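Local atomic coordinates of serine protease pet (Escherichia coli, PDB entry 4OM9), a protein that acts as a secreted autotransporter enterotoxin of enteroaggregative strains, a serine protease whose probable host target is the cytoskeletal protein alpha-fodrin. Residues A67-H72 with D101-R106; Y193-Y198 with K236-Y241; G340-K345 with H362-G367; L463-Q468 with V481-H486; D784-S789 with M803-W808. One frame throughout, in Å; residues are numbered along the deposited sequence.

Contact 1: residues A67-H72 with D101-R106; sequences AVTVAH and DFSIQR
Asp101 OD1 is gripped by the backbone N-H groups of Ala71 and His72. It accepts His72 N at 3.0 Å; Ala71 N bonds chiefly Asp101 O (2.9 Å) and only weakly OD1. OD2 accepts a hydrogen bond from His72 ND1 (3.2 Å), on the syn side, tilted out of the carboxylate plane but close to the imidazole plane, and is also bound by His229. With CG anti to the backbone N (chi1 -174°) the carboxylate faces the 71-72 backbone, and bonds at both oxygens hold its rotation. Behind this knot the strands run antiparallel: Gln105 N bonds Ala67 O at 2.7 Å and Thr69 N bonds Ser103 O at 3.0 Å. On one face, Val68 spreads its two methyls, CG1 to Phe102 CE1 (3.6 Å) and CG2 to Ile104 CD1 (3.7 Å), as suits a branched residue in a buried sheet. A histidine-carboxylate pair at the strand ends, with Ser208 touching His72, is consistent with the active-site region of a PA-clan, chymotrypsin-like peptidase.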
# COMPACT_ATOMS: atom_id res chain seq x y z
N ALA A 67 -22.49 -14.32 24.56
CA ALA A 67 -21.09 -14.54 24.86
C ALA A 67 -20.96 -15.77 25.75
O ALA A 67 -21.92 -16.19 26.41
CB ALA A 67 -20.48 -13.35 25.53
N VAL A 68 -19.76 -16.33 25.76
CA VAL A 68 -19.47 -17.56 26.48
C VAL A 68 -18.24 -17.36 27.34
O VAL A 68 -17.27 -16.70 26.93
CB VAL A 68 -19.27 -18.73 25.50
CG1 VAL A 68 -18.73 -19.92 26.21
CG2 VAL A 68 -20.58 -19.11 24.87
N THR A 69 -18.28 -17.91 28.54
CA THR A 69 -17.17 -17.81 29.45
C THR A 69 -17.18 -19.00 30.43
O THR A 69 -17.64 -20.10 30.11
CB THR A 69 -17.21 -16.45 30.19
OG1 THR A 69 -16.02 -16.28 30.98
CG2 THR A 69 -18.49 -16.29 31.09
N VAL A 70 -16.65 -18.81 31.62
CA VAL A 70 -16.68 -19.88 32.58
C VAL A 70 -17.54 -19.39 33.76
O VAL A 70 -17.72 -18.17 33.91
CB VAL A 70 -15.24 -20.28 32.97
CG1 VAL A 70 -14.97 -20.10 34.44
CG2 VAL A 70 -14.98 -21.68 32.47
N ALA A 71 -18.11 -20.33 34.52
CA ALA A 71 -19.11 -20.01 35.55
C ALA A 71 -18.53 -19.35 36.79
O ALA A 71 -19.10 -18.39 37.30
CB ALA A 71 -19.89 -21.29 35.96
N HIS A 72 -17.39 -19.86 37.28
CA HIS A 72 -16.82 -19.33 38.52
C HIS A 72 -16.06 -18.02 38.26
O HIS A 72 -15.34 -17.53 39.12
CB HIS A 72 -15.92 -20.37 39.21
CG HIS A 72 -14.55 -20.51 38.61
ND1 HIS A 72 -14.32 -21.18 37.42
CD2 HIS A 72 -13.34 -20.13 39.07
CE1 HIS A 72 -13.02 -21.17 37.16
NE2 HIS A 72 -12.41 -20.54 38.15
N ASP A 101 -18.94 -26.15 34.56
CA ASP A 101 -18.41 -24.78 34.70
C ASP A 101 -18.65 -23.96 33.43
O ASP A 101 -18.05 -22.91 33.21
CB ASP A 101 -16.91 -24.80 35.08
CG ASP A 101 -16.34 -23.42 35.40
OD1 ASP A 101 -17.06 -22.55 35.91
OD2 ASP A 101 -15.13 -23.21 35.14
N PHE A 102 -19.57 -24.44 32.60
CA PHE A 102 -19.87 -23.74 31.37
C PHE A 102 -20.80 -22.56 31.67
O PHE A 102 -21.67 -22.65 32.54
CB PHE A 102 -20.50 -24.69 30.36
CG PHE A 102 -20.95 -24.00 29.10
CD1 PHE A 102 -20.02 -23.63 28.13
CD2 PHE A 102 -22.30 -23.71 28.91
CE1 PHE A 102 -20.43 -22.99 26.98
CE2 PHE A 102 -22.72 -23.05 27.75
CZ PHE A 102 -21.79 -22.68 26.78
N SER A 103 -20.61 -21.46 30.93
CA SER A 103 -21.48 -20.31 31.07
C SER A 103 -21.81 -19.67 29.72
O SER A 103 -20.92 -19.23 29.01
CB SER A 103 -20.85 -19.26 31.99
OG SER A 103 -21.71 -18.13 32.12
N ILE A 104 -23.10 -19.64 29.40
CA ILE A 104 -23.61 -18.89 28.25
C ILE A 104 -24.32 -17.64 28.77
O ILE A 104 -25.20 -17.70 29.65
CB ILE A 104 -24.56 -19.72 27.37
CG1 ILE A 104 -25.19 -18.85 26.27
CG2 ILE A 104 -25.65 -20.33 28.18
CD1 ILE A 104 -24.20 -18.30 25.27
N GLN A 105 -23.90 -16.51 28.23
CA GLN A 105 -24.28 -15.20 28.72
C GLN A 105 -25.16 -14.46 27.73
O GLN A 105 -24.96 -14.55 26.50
CB GLN A 105 -23.03 -14.35 28.99
CG GLN A 105 -22.12 -14.82 30.13
CD GLN A 105 -20.88 -13.94 30.23
OE1 GLN A 105 -20.09 -13.85 29.28
NE2 GLN A 105 -20.71 -13.27 31.36
N ARG A 106 -26.14 -13.73 28.27
CA ARG A 106 -26.91 -12.78 27.49
C ARG A 106 -26.46 -11.38 27.87
O ARG A 106 -26.58 -10.97 29.04
CB ARG A 106 -28.42 -12.94 27.74
CG ARG A 106 -29.30 -11.80 27.17
CD ARG A 106 -29.70 -12.03 25.70
NE ARG A 106 -30.37 -10.84 25.16
CZ ARG A 106 -31.09 -10.80 24.04
NH1 ARG A 106 -31.28 -11.89 23.30
NH2 ARG A 106 -31.64 -9.64 23.66
O HOH W 1 -20.19 -16.45 34.34

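Contact 2: residues Y193-Y198 with K236-Y241; sequences YENDSY and KTQKTY
Tyr193 and Thr240 exchange a pair of backbone hydrogen bonds, Tyr193 N to Thr240 O and Thr240 N to Tyr193 O, both 2.8 Å, which make them an antiparallel hydrogen-bonded pair. Their side chains point the same way and supply the nonpolar contact. A chi1 of 81° swings the tyrosine ring alongside Thr240, whose CB then lies over the middle of its face, 3.7 Å from the centroid and 13° off the normal, a CH-pi interaction. Threonine suits this spot because its branch covers the ring while OG1 turns to Thr203; the ring's OH is bound by Arg149. Charge is dealt with on the other side. Lys239 bends at chi2 and chi4, and its NZ forms a salt bridge to Glu194 OE2 (3.1 Å), on the anti side and tilted out of the carboxylate plane. The same ammonium bonds Thr237 O at 3.0 Å; Glu194 OE1 goes to His177. Water supplies a further link where the strands part, accepting from Asn195 N (2.9 Å) and donating to Lys236 O and Gln238 O. The paired strands belong to a curled antiparallel sheet of the protease domain, consistent with a beta-barrel half of the chymotrypsin-like fold.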
# COMPACT_ATOMS: atom_id res chain seq x y z
N TYR A 193 -4.81 -29.38 27.82
CA TYR A 193 -3.76 -29.06 26.88
C TYR A 193 -2.47 -28.68 27.57
O TYR A 193 -2.42 -28.40 28.77
CB TYR A 193 -4.22 -27.96 25.89
CG TYR A 193 -4.17 -26.48 26.29
CD1 TYR A 193 -2.99 -25.86 26.69
CD2 TYR A 193 -5.30 -25.66 26.15
CE1 TYR A 193 -2.93 -24.51 27.00
CE2 TYR A 193 -5.26 -24.29 26.45
CZ TYR A 193 -4.06 -23.73 26.87
OH TYR A 193 -3.97 -22.39 27.19
N GLU A 194 -1.41 -28.70 26.76
CA GLU A 194 -0.08 -28.31 27.16
C GLU A 194 0.44 -27.31 26.12
O GLU A 194 0.20 -27.48 24.92
CB GLU A 194 0.83 -29.54 27.26
CG GLU A 194 2.28 -29.27 27.62
CD GLU A 194 3.10 -30.56 27.64
OE1 GLU A 194 3.65 -30.92 26.58
OE2 GLU A 194 3.18 -31.20 28.71
N ASN A 195 1.12 -26.27 26.58
CA ASN A 195 1.67 -25.28 25.66
C ASN A 195 2.86 -25.79 24.86
O ASN A 195 3.53 -26.75 25.26
CB ASN A 195 2.08 -24.03 26.41
CG ASN A 195 0.90 -23.20 26.80
OD1 ASN A 195 0.49 -22.30 26.06
ND2 ASN A 195 0.32 -23.51 27.94
N ASP A 196 3.11 -25.15 23.73
CA ASP A 196 4.36 -25.33 23.00
C ASP A 196 5.52 -25.00 23.93
O ASP A 196 5.45 -24.03 24.70
CB ASP A 196 4.37 -24.43 21.75
CG ASP A 196 5.61 -24.64 20.89
OD1 ASP A 196 5.59 -25.58 20.08
OD2 ASP A 196 6.58 -23.85 21.01
N SER A 197 6.59 -25.78 23.86
CA SER A 197 7.73 -25.58 24.76
C SER A 197 8.64 -24.41 24.35
O SER A 197 9.49 -24.00 25.13
CB SER A 197 8.57 -26.86 24.87
OG SER A 197 9.20 -27.18 23.64
N TYR A 198 8.46 -23.86 23.16
CA TYR A 198 9.28 -22.72 22.74
C TYR A 198 8.45 -21.44 22.76
O TYR A 198 8.84 -20.43 23.37
CB TYR A 198 9.87 -22.96 21.35
CG TYR A 198 11.09 -23.88 21.32
CD1 TYR A 198 11.10 -25.08 22.02
CD2 TYR A 198 12.21 -23.55 20.57
CE1 TYR A 198 12.21 -25.92 21.99
CE2 TYR A 198 13.32 -24.38 20.53
CZ TYR A 198 13.32 -25.57 21.24
OH TYR A 198 14.43 -26.40 21.19
N LYS A 236 6.86 -25.43 32.18
CA LYS A 236 6.68 -25.89 30.80
C LYS A 236 5.54 -26.89 30.60
O LYS A 236 4.84 -26.85 29.59
CB LYS A 236 7.99 -26.52 30.30
CG LYS A 236 8.62 -25.86 29.08
CD LYS A 236 8.61 -24.34 29.20
CE LYS A 236 9.55 -23.70 28.16
NZ LYS A 236 9.22 -22.26 27.84
N THR A 237 5.39 -27.82 31.53
CA THR A 237 4.45 -28.92 31.34
C THR A 237 3.08 -28.64 31.95
O THR A 237 2.20 -29.49 31.90
CB THR A 237 4.98 -30.21 31.95
OG1 THR A 237 5.17 -30.01 33.34
CG2 THR A 237 6.33 -30.61 31.30
N GLN A 238 2.92 -27.45 32.53
CA GLN A 238 1.64 -26.98 33.06
C GLN A 238 0.51 -27.42 32.13
O GLN A 238 0.62 -27.30 30.92
CB GLN A 238 1.63 -25.45 33.20
CG GLN A 238 0.32 -24.87 33.75
CD GLN A 238 0.09 -23.42 33.30
OE1 GLN A 238 -0.10 -23.16 32.11
NE2 GLN A 238 0.12 -22.48 34.24
N LYS A 239 -0.53 -27.98 32.71
CA LYS A 239 -1.67 -28.39 31.94
C LYS A 239 -2.78 -27.36 32.09
O LYS A 239 -2.95 -26.76 33.17
CB LYS A 239 -2.14 -29.78 32.39
CG LYS A 239 -1.11 -30.90 32.26
CD LYS A 239 -1.05 -31.40 30.81
CE LYS A 239 -0.09 -32.57 30.60
NZ LYS A 239 1.32 -32.22 30.91
N THR A 240 -3.56 -27.15 31.04
CA THR A 240 -4.75 -26.31 31.15
C THR A 240 -6.02 -27.08 30.80
O THR A 240 -6.05 -27.87 29.86
CB THR A 240 -4.64 -25.07 30.25
OG1 THR A 240 -3.48 -24.32 30.62
CG2 THR A 240 -5.87 -24.19 30.41
N TYR A 241 -7.08 -26.85 31.56
CA TYR A 241 -8.33 -27.53 31.27
C TYR A 241 -9.32 -26.57 30.66
O TYR A 241 -9.49 -25.45 31.12
CB TYR A 241 -8.88 -28.17 32.54
CG TYR A 241 -7.89 -29.14 33.11
CD1 TYR A 241 -6.81 -28.69 33.86
CD2 TYR A 241 -7.99 -30.50 32.84
CE1 TYR A 241 -5.88 -29.55 34.36
CE2 TYR A 241 -7.04 -31.38 33.34
CZ TYR A 241 -6.00 -30.89 34.10
OH TYR A 241 -5.04 -31.73 34.61
O HOH W 2 2.20 -25.73 29.24

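Contact 3: residues G340-K345 with H362-G367; sequences GIDIGK and HKIGEG
Strands 341-343 and 362-364 run parallel, their axes 4.9 Å apart and inclined by 16°. Ile341 bonds to both neighbours of Lys363, its N to His362 O at 2.8 Å and its O to Ile364 N at 3.0 Å; Ile343 N then reaches Ile364 O at 3.3 Å. Past the strand ends Gly367 N hydrogen-bonds Ile343 O, straight at the hydrogen but from well above the carbonyl plane. Glycines suit positions where a CB would run into the other segment: Gly365, at a phi of 82°, sets a bare CA against Asp342 OD1 and Ile343 O, and Gly367 lies against Ile343 CG2. Ile341 and Lys363 share one face. The bend at chi2 (-83°) carries the lysine chain across Ile343, Lys363 CE 3.9 Å from Ile343 CD1, while NZ curls back to Gly367 O at 2.6 Å and also bonds Gly365 O and Asn383 O. Buried ammonium and turn carbonyls thus satisfy one another. On the opposite face Asp342 lies across Ile364, OD1 3.6 Å from CG1. At the exposed end Lys345 NZ and Glu366 OE2 form a long salt bridge of 3.5 Å. The pair is one step of a parallel beta-helix, with strand 316-318 next to 341-343 and strand 379-381 next to 361-364. Ile341 and Ile343 pack on strand 348-352, whereas His362 and Ile364 meet Tyr110 of the protease part.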
# COMPACT_ATOMS: atom_id res chain seq x y z
N GLY A 340 -31.17 -3.40 20.24
CA GLY A 340 -30.71 -2.93 18.95
C GLY A 340 -31.60 -3.47 17.85
O GLY A 340 -32.74 -3.86 18.08
N ILE A 341 -31.06 -3.50 16.64
CA ILE A 341 -31.80 -3.97 15.49
C ILE A 341 -30.92 -4.98 14.74
O ILE A 341 -29.77 -4.68 14.45
CB ILE A 341 -32.21 -2.81 14.56
CG1 ILE A 341 -33.06 -1.79 15.33
CG2 ILE A 341 -32.92 -3.32 13.31
CD1 ILE A 341 -33.52 -0.59 14.51
N ASP A 342 -31.46 -6.16 14.46
CA ASP A 342 -30.72 -7.22 13.79
C ASP A 342 -31.51 -7.64 12.56
O ASP A 342 -32.54 -8.29 12.66
CB ASP A 342 -30.51 -8.41 14.75
CG ASP A 342 -29.67 -9.55 14.13
OD1 ASP A 342 -29.12 -9.37 13.02
OD2 ASP A 342 -29.55 -10.63 14.77
N ILE A 343 -31.03 -7.24 11.38
CA ILE A 343 -31.76 -7.51 10.14
C ILE A 343 -31.10 -8.61 9.35
O ILE A 343 -29.89 -8.55 9.07
CB ILE A 343 -31.86 -6.26 9.22
CG1 ILE A 343 -32.41 -5.04 9.97
CG2 ILE A 343 -32.67 -6.57 7.97
CD1 ILE A 343 -32.15 -3.69 9.22
N GLY A 344 -31.91 -9.60 8.97
CA GLY A 344 -31.47 -10.72 8.18
C GLY A 344 -31.07 -10.37 6.76
O GLY A 344 -31.52 -9.36 6.19
N LYS A 345 -30.22 -11.21 6.20
CA LYS A 345 -29.74 -11.10 4.82
C LYS A 345 -30.90 -10.92 3.82
O LYS A 345 -31.90 -11.64 3.87
CB LYS A 345 -28.91 -12.34 4.47
CG LYS A 345 -28.50 -12.45 3.02
CD LYS A 345 -27.76 -13.75 2.75
CE LYS A 345 -26.26 -13.58 2.93
NZ LYS A 345 -25.62 -12.89 1.77
N HIS A 362 -27.90 0.21 18.01
CA HIS A 362 -26.96 -0.84 17.57
C HIS A 362 -27.54 -1.65 16.43
O HIS A 362 -28.51 -2.37 16.60
CB HIS A 362 -26.62 -1.80 18.72
CG HIS A 362 -25.77 -1.19 19.79
ND1 HIS A 362 -25.18 -1.94 20.79
CD2 HIS A 362 -25.42 0.09 20.03
CE1 HIS A 362 -24.49 -1.15 21.58
NE2 HIS A 362 -24.63 0.09 21.15
N LYS A 363 -26.93 -1.53 15.26
CA LYS A 363 -27.39 -2.23 14.08
C LYS A 363 -26.42 -3.36 13.67
O LYS A 363 -25.25 -3.11 13.38
CB LYS A 363 -27.58 -1.23 12.93
CG LYS A 363 -28.34 -1.79 11.73
CD LYS A 363 -27.47 -2.58 10.77
CE LYS A 363 -28.29 -3.11 9.60
NZ LYS A 363 -27.51 -4.14 8.88
N ILE A 364 -26.91 -4.60 13.63
CA ILE A 364 -26.10 -5.72 13.11
C ILE A 364 -26.92 -6.50 12.11
O ILE A 364 -28.01 -6.06 11.72
CB ILE A 364 -25.62 -6.68 14.20
CG1 ILE A 364 -26.81 -7.33 14.91
CG2 ILE A 364 -24.74 -5.97 15.19
CD1 ILE A 364 -26.41 -8.39 15.97
N GLY A 365 -26.38 -7.64 11.69
CA GLY A 365 -27.02 -8.44 10.67
C GLY A 365 -26.72 -7.95 9.27
O GLY A 365 -26.23 -6.83 9.08
N GLU A 366 -27.04 -8.76 8.28
CA GLU A 366 -26.57 -8.50 6.93
C GLU A 366 -27.49 -7.63 6.08
O GLU A 366 -27.06 -7.13 5.04
CB GLU A 366 -26.32 -9.82 6.22
CG GLU A 366 -25.12 -10.56 6.76
CD GLU A 366 -24.89 -11.85 6.03
OE1 GLU A 366 -25.19 -12.92 6.59
OE2 GLU A 366 -24.41 -11.79 4.88
N GLY A 367 -28.74 -7.47 6.52
CA GLY A 367 -29.72 -6.69 5.79
C GLY A 367 -29.65 -5.18 5.99
O GLY A 367 -28.75 -4.66 6.66

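Contact 4: residues L463-Q468 with V481-H486; sequences LSVNNQ and VRLEHH
Strand 463-465 lies parallel to strand 481-486, axes 4.7 Å apart at 23°, the stacking of successive coils in a right-handed parallel beta-helix. Leu463 N donates to Arg482 O at 2.6 Å, Leu463 O receives Glu484 N, and Val465 N continues to Glu484 O. The buried face is aliphatic: Leu463 and Leu483 lie side by side and point the same way. Leu463 CG lies 3.9 Å from Leu483 CD1, which also touches Val465 CG2 at 4.0 Å. Such a ladder of like residues suits a solenoid interior, where apolar residues of successive coils can stack in line. The other face is polar. Ser464 OG and Glu484 OE1 are too far apart to bond directly, and one water spans them, 3.0 Å from OG and donating to OE1 at 2.9 Å; Glu484 OE2 meanwhile pairs with Arg482. Beyond Val465 the backbone of 463-468 drifts off, and a histidine takes over the bonding. With CG anti to its N (chi1 -180°), His485 sends ND1 to Val465 O at 2.7 Å, almost straight (159°) and near the ring plane. Its NE2 bonds Ala494 O, so the ring may well carry both protons. Asn467 OD1, buried without a hydrogen-bond partner in the model, stands 3.2 Å from His485 CE1, its amide nearly parallel to the ring.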
# COMPACT_ATOMS: atom_id res chain seq x y z
N LEU A 463 -15.19 13.85 -3.39
CA LEU A 463 -14.78 13.74 -2.01
C LEU A 463 -13.73 14.82 -1.69
O LEU A 463 -12.62 14.80 -2.22
CB LEU A 463 -14.24 12.35 -1.74
CG LEU A 463 -13.44 12.14 -0.45
CD1 LEU A 463 -14.35 12.35 0.75
CD2 LEU A 463 -12.84 10.75 -0.42
N SER A 464 -14.10 15.77 -0.84
CA SER A 464 -13.20 16.85 -0.48
C SER A 464 -12.60 16.63 0.91
O SER A 464 -13.33 16.35 1.89
CB SER A 464 -13.94 18.20 -0.54
OG SER A 464 -14.53 18.43 -1.82
N VAL A 465 -11.28 16.72 1.01
CA VAL A 465 -10.62 16.63 2.31
C VAL A 465 -9.75 17.84 2.46
O VAL A 465 -8.77 17.98 1.74
CB VAL A 465 -9.75 15.38 2.45
CG1 VAL A 465 -9.17 15.30 3.85
CG2 VAL A 465 -10.54 14.14 2.09
N ASN A 466 -10.12 18.74 3.36
CA ASN A 466 -9.44 20.03 3.42
C ASN A 466 -8.84 20.34 4.78
O ASN A 466 -8.94 21.44 5.27
CB ASN A 466 -10.38 21.15 2.97
CG ASN A 466 -11.64 21.20 3.76
OD1 ASN A 466 -11.80 20.44 4.72
ND2 ASN A 466 -12.56 22.11 3.39
N ASN A 467 -8.20 19.34 5.37
CA ASN A 467 -7.34 19.58 6.52
C ASN A 467 -6.32 20.71 6.31
O ASN A 467 -5.78 20.90 5.21
CB ASN A 467 -6.61 18.29 6.87
CG ASN A 467 -5.83 17.75 5.70
OD1 ASN A 467 -6.42 17.36 4.69
ND2 ASN A 467 -4.50 17.72 5.83
N GLN A 468 -6.06 21.45 7.38
CA GLN A 468 -5.13 22.56 7.33
C GLN A 468 -3.82 22.20 8.03
O GLN A 468 -2.84 22.96 8.01
CB GLN A 468 -5.75 23.80 7.97
CG GLN A 468 -7.04 24.26 7.29
CD GLN A 468 -7.57 25.55 7.87
OE1 GLN A 468 -8.53 25.55 8.65
NE2 GLN A 468 -6.96 26.67 7.50
N VAL A 481 -15.39 8.14 -7.82
CA VAL A 481 -15.08 9.25 -6.93
C VAL A 481 -14.03 10.21 -7.55
O VAL A 481 -13.17 9.79 -8.33
CB VAL A 481 -14.57 8.72 -5.57
CG1 VAL A 481 -14.18 9.84 -4.64
CG2 VAL A 481 -15.61 7.79 -4.90
N ARG A 482 -14.12 11.48 -7.21
CA ARG A 482 -13.04 12.41 -7.47
C ARG A 482 -12.61 12.97 -6.13
O ARG A 482 -13.47 13.31 -5.31
CB ARG A 482 -13.46 13.52 -8.43
CG ARG A 482 -12.64 14.79 -8.34
CD ARG A 482 -13.23 15.84 -9.27
NE ARG A 482 -12.61 17.15 -9.12
CZ ARG A 482 -11.63 17.61 -9.89
NH1 ARG A 482 -11.12 16.86 -10.86
NH2 ARG A 482 -11.15 18.83 -9.68
N LEU A 483 -11.30 13.04 -5.91
CA LEU A 483 -10.75 13.49 -4.64
C LEU A 483 -10.12 14.86 -4.77
O LEU A 483 -9.28 15.05 -5.64
CB LEU A 483 -9.70 12.51 -4.14
CG LEU A 483 -8.92 12.90 -2.88
CD1 LEU A 483 -9.83 13.06 -1.70
CD2 LEU A 483 -7.91 11.85 -2.56
N GLU A 484 -10.50 15.79 -3.89
CA GLU A 484 -9.96 17.14 -3.92
C GLU A 484 -9.37 17.58 -2.59
O GLU A 484 -10.01 17.49 -1.56
CB GLU A 484 -11.05 18.15 -4.35
CG GLU A 484 -11.61 17.87 -5.72
CD GLU A 484 -12.61 18.90 -6.19
OE1 GLU A 484 -12.92 19.84 -5.42
OE2 GLU A 484 -13.10 18.77 -7.33
N HIS A 485 -8.15 18.09 -2.61
CA HIS A 485 -7.55 18.69 -1.43
C HIS A 485 -7.29 20.18 -1.75
O HIS A 485 -6.17 20.54 -2.06
CB HIS A 485 -6.28 17.92 -1.05
CG HIS A 485 -5.57 18.43 0.16
ND1 HIS A 485 -6.21 18.75 1.34
CD2 HIS A 485 -4.25 18.64 0.39
CE1 HIS A 485 -5.33 19.14 2.23
NE2 HIS A 485 -4.13 19.08 1.69
N HIS A 486 -8.34 21.01 -1.71
CA HIS A 486 -8.27 22.43 -2.07
C HIS A 486 -8.33 23.37 -0.87
O HIS A 486 -9.20 23.24 0.00
CB HIS A 486 -9.42 22.81 -3.00
CG HIS A 486 -9.44 22.06 -4.30
ND1 HIS A 486 -10.43 22.24 -5.23
CD2 HIS A 486 -8.59 21.14 -4.81
CE1 HIS A 486 -10.19 21.46 -6.28
NE2 HIS A 486 -9.09 20.78 -6.04
O HOH W 3 -12.92 20.79 -2.71

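Contact 5: residues D784-S789 with M803-W808; sequences DGFDTS and MNNALW
Phe786 reaches from its loop across the backbone of Asn805-Leu807. Its CB lies 3.4 Å from Ala806 CA and equally near Ala806 N, pressed against the main chain. A chi1 of -65°, which places CG beside its own N, then slides the ring over the next peptide. Within the side chain CG comes nearest, 2.9 Å from Ala806 O, too close to be taken at face value in a locally strained model. CD2 meets the carbonyl carbon Ala806 C at 3.4 Å, while at the ring edge CD1 lies 3.3 Å from Asn805 OD1, which is near the ring plane; amide and ring stand 72° apart. Farther out the contact relaxes, CE2 and CZ both standing back from Ala806 O. The ring thus covers the Ala806-Leu807 peptide with one face, and the small side chain of Ala806, directed away from the other segment, leaves that peptide accessible to it. Next along, Ala806 CA directs a CH toward Thr788 O at 3.6 Å. Ser789 pairs through its backbone with strand 747-755, and Ala806 with Ser824, consistent with the segments lying on neighbouring coils toward the C-terminal part of the stem. The contact is mainly van der Waals, with a ring C-H edge facing OD1 and a weak CH...O interaction. No conventional hydrogen bond joins the segments, and Asn805 OD1 finds its hydrogen-bond partner outside them, in Ser824.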
# COMPACT_ATOMS: atom_id res chain seq x y z
N ASP A 784 16.98 7.37 -39.45
CA ASP A 784 17.72 6.67 -40.51
C ASP A 784 17.88 5.17 -40.22
O ASP A 784 17.20 4.34 -40.82
CB ASP A 784 19.09 7.31 -40.74
CG ASP A 784 18.99 8.77 -41.12
OD1 ASP A 784 18.27 9.53 -40.43
OD2 ASP A 784 19.63 9.17 -42.12
N GLY A 785 18.79 4.83 -39.31
CA GLY A 785 18.72 3.56 -38.62
C GLY A 785 17.97 3.93 -37.35
O GLY A 785 16.81 4.33 -37.42
N PHE A 786 18.60 3.78 -36.19
CA PHE A 786 19.77 2.94 -36.00
C PHE A 786 19.73 1.97 -34.79
O PHE A 786 20.78 1.50 -34.40
CB PHE A 786 21.02 3.79 -35.84
CG PHE A 786 21.39 4.57 -37.06
CD1 PHE A 786 22.01 3.96 -38.14
CD2 PHE A 786 21.15 5.93 -37.12
CE1 PHE A 786 22.35 4.69 -39.26
CE2 PHE A 786 21.49 6.66 -38.24
CZ PHE A 786 22.10 6.04 -39.31
N ASP A 787 18.61 1.70 -34.11
CA ASP A 787 17.39 2.49 -34.06
C ASP A 787 17.56 3.63 -33.07
O ASP A 787 16.85 3.70 -32.08
CB ASP A 787 16.21 1.60 -33.68
CG ASP A 787 16.56 0.59 -32.60
OD1 ASP A 787 17.45 0.88 -31.78
OD2 ASP A 787 15.94 -0.50 -32.58
N THR A 788 18.53 4.51 -33.30
CA THR A 788 18.76 5.59 -32.34
C THR A 788 19.51 6.76 -32.93
O THR A 788 20.60 6.59 -33.48
CB THR A 788 19.53 5.08 -31.09
OG1 THR A 788 18.78 4.06 -30.43
CG2 THR A 788 19.78 6.23 -30.11
N SER A 789 18.93 7.94 -32.83
CA SER A 789 19.65 9.14 -33.22
C SER A 789 19.75 10.07 -32.03
O SER A 789 18.86 10.11 -31.18
CB SER A 789 18.98 9.85 -34.40
OG SER A 789 17.86 10.59 -33.97
N MET A 803 28.06 2.31 -28.65
CA MET A 803 27.42 2.73 -29.90
C MET A 803 27.03 1.58 -30.81
O MET A 803 27.38 1.58 -31.99
CB MET A 803 28.36 3.64 -30.70
CG MET A 803 29.19 4.62 -29.91
SD MET A 803 28.36 6.18 -29.58
CE MET A 803 29.56 7.30 -30.28
N ASN A 804 26.31 0.59 -30.29
CA ASN A 804 25.80 -0.46 -31.15
C ASN A 804 24.73 0.11 -32.06
O ASN A 804 23.55 0.12 -31.71
CB ASN A 804 25.24 -1.63 -30.35
CG ASN A 804 26.32 -2.44 -29.69
OD1 ASN A 804 27.36 -1.91 -29.31
ND2 ASN A 804 26.08 -3.74 -29.55
N ASN A 805 25.17 0.62 -33.21
CA ASN A 805 24.28 1.09 -34.26
C ASN A 805 23.63 2.41 -33.83
O ASN A 805 22.79 2.43 -32.94
CB ASN A 805 23.26 -0.00 -34.62
CG ASN A 805 22.60 0.20 -35.97
OD1 ASN A 805 22.95 1.11 -36.72
ND2 ASN A 805 21.61 -0.63 -36.27
N ALA A 806 24.06 3.51 -34.45
CA ALA A 806 23.65 4.86 -34.05
C ALA A 806 24.03 5.80 -35.25
O ALA A 806 24.16 5.25 -36.34
CB ALA A 806 24.28 5.21 -32.72
N LEU A 807 24.24 7.13 -35.19
CA LEU A 807 24.74 7.96 -34.09
C LEU A 807 24.25 9.39 -34.14
O LEU A 807 23.07 9.65 -34.39
CB LEU A 807 26.27 7.98 -34.11
CG LEU A 807 27.06 7.67 -32.85
CD1 LEU A 807 26.23 7.97 -31.62
CD2 LEU A 807 27.51 6.23 -32.89
N TRP A 808 25.17 10.33 -33.92
CA TRP A 808 24.79 11.74 -33.86
C TRP A 808 25.25 12.56 -35.03
O TRP A 808 26.09 12.13 -35.83
CB TRP A 808 25.29 12.42 -32.58
CG TRP A 808 26.67 12.11 -32.10
CD1 TRP A 808 27.43 11.02 -32.40
CD2 TRP A 808 27.44 12.89 -31.19
NE1 TRP A 808 28.64 11.09 -31.75
CE2 TRP A 808 28.67 12.23 -30.99
CE3 TRP A 808 27.22 14.09 -30.52
CZ2 TRP A 808 29.66 12.72 -30.16
CZ3 TRP A 808 28.20 14.58 -29.70
CH2 TRP A 808 29.42 13.90 -29.53

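Contacts 1 and 2 lie in the protease part, in separate antiparallel sheets with nearest atoms about 7 Å apart; contacts 3, 4 and 5 follow the beta-helix toward the other end, contact 5 about 81 Å from contact 1 between centres. Contacts 1 and 5 are buried, the other three only partly so. The burial is spent differently: contact 1 concentrates polar bonds on a carboxylate, whereas contact 5 sets an aromatic ring against a peptide with no conventional hydrogen bond across. Contacts 3 and 4 both join parallel strands of adjacent coils, yet isoleucines and a lysine chain line one face of contact 3, leucines and valines that of contact 4. Bridging waters recur in contacts 1, 2 and 4.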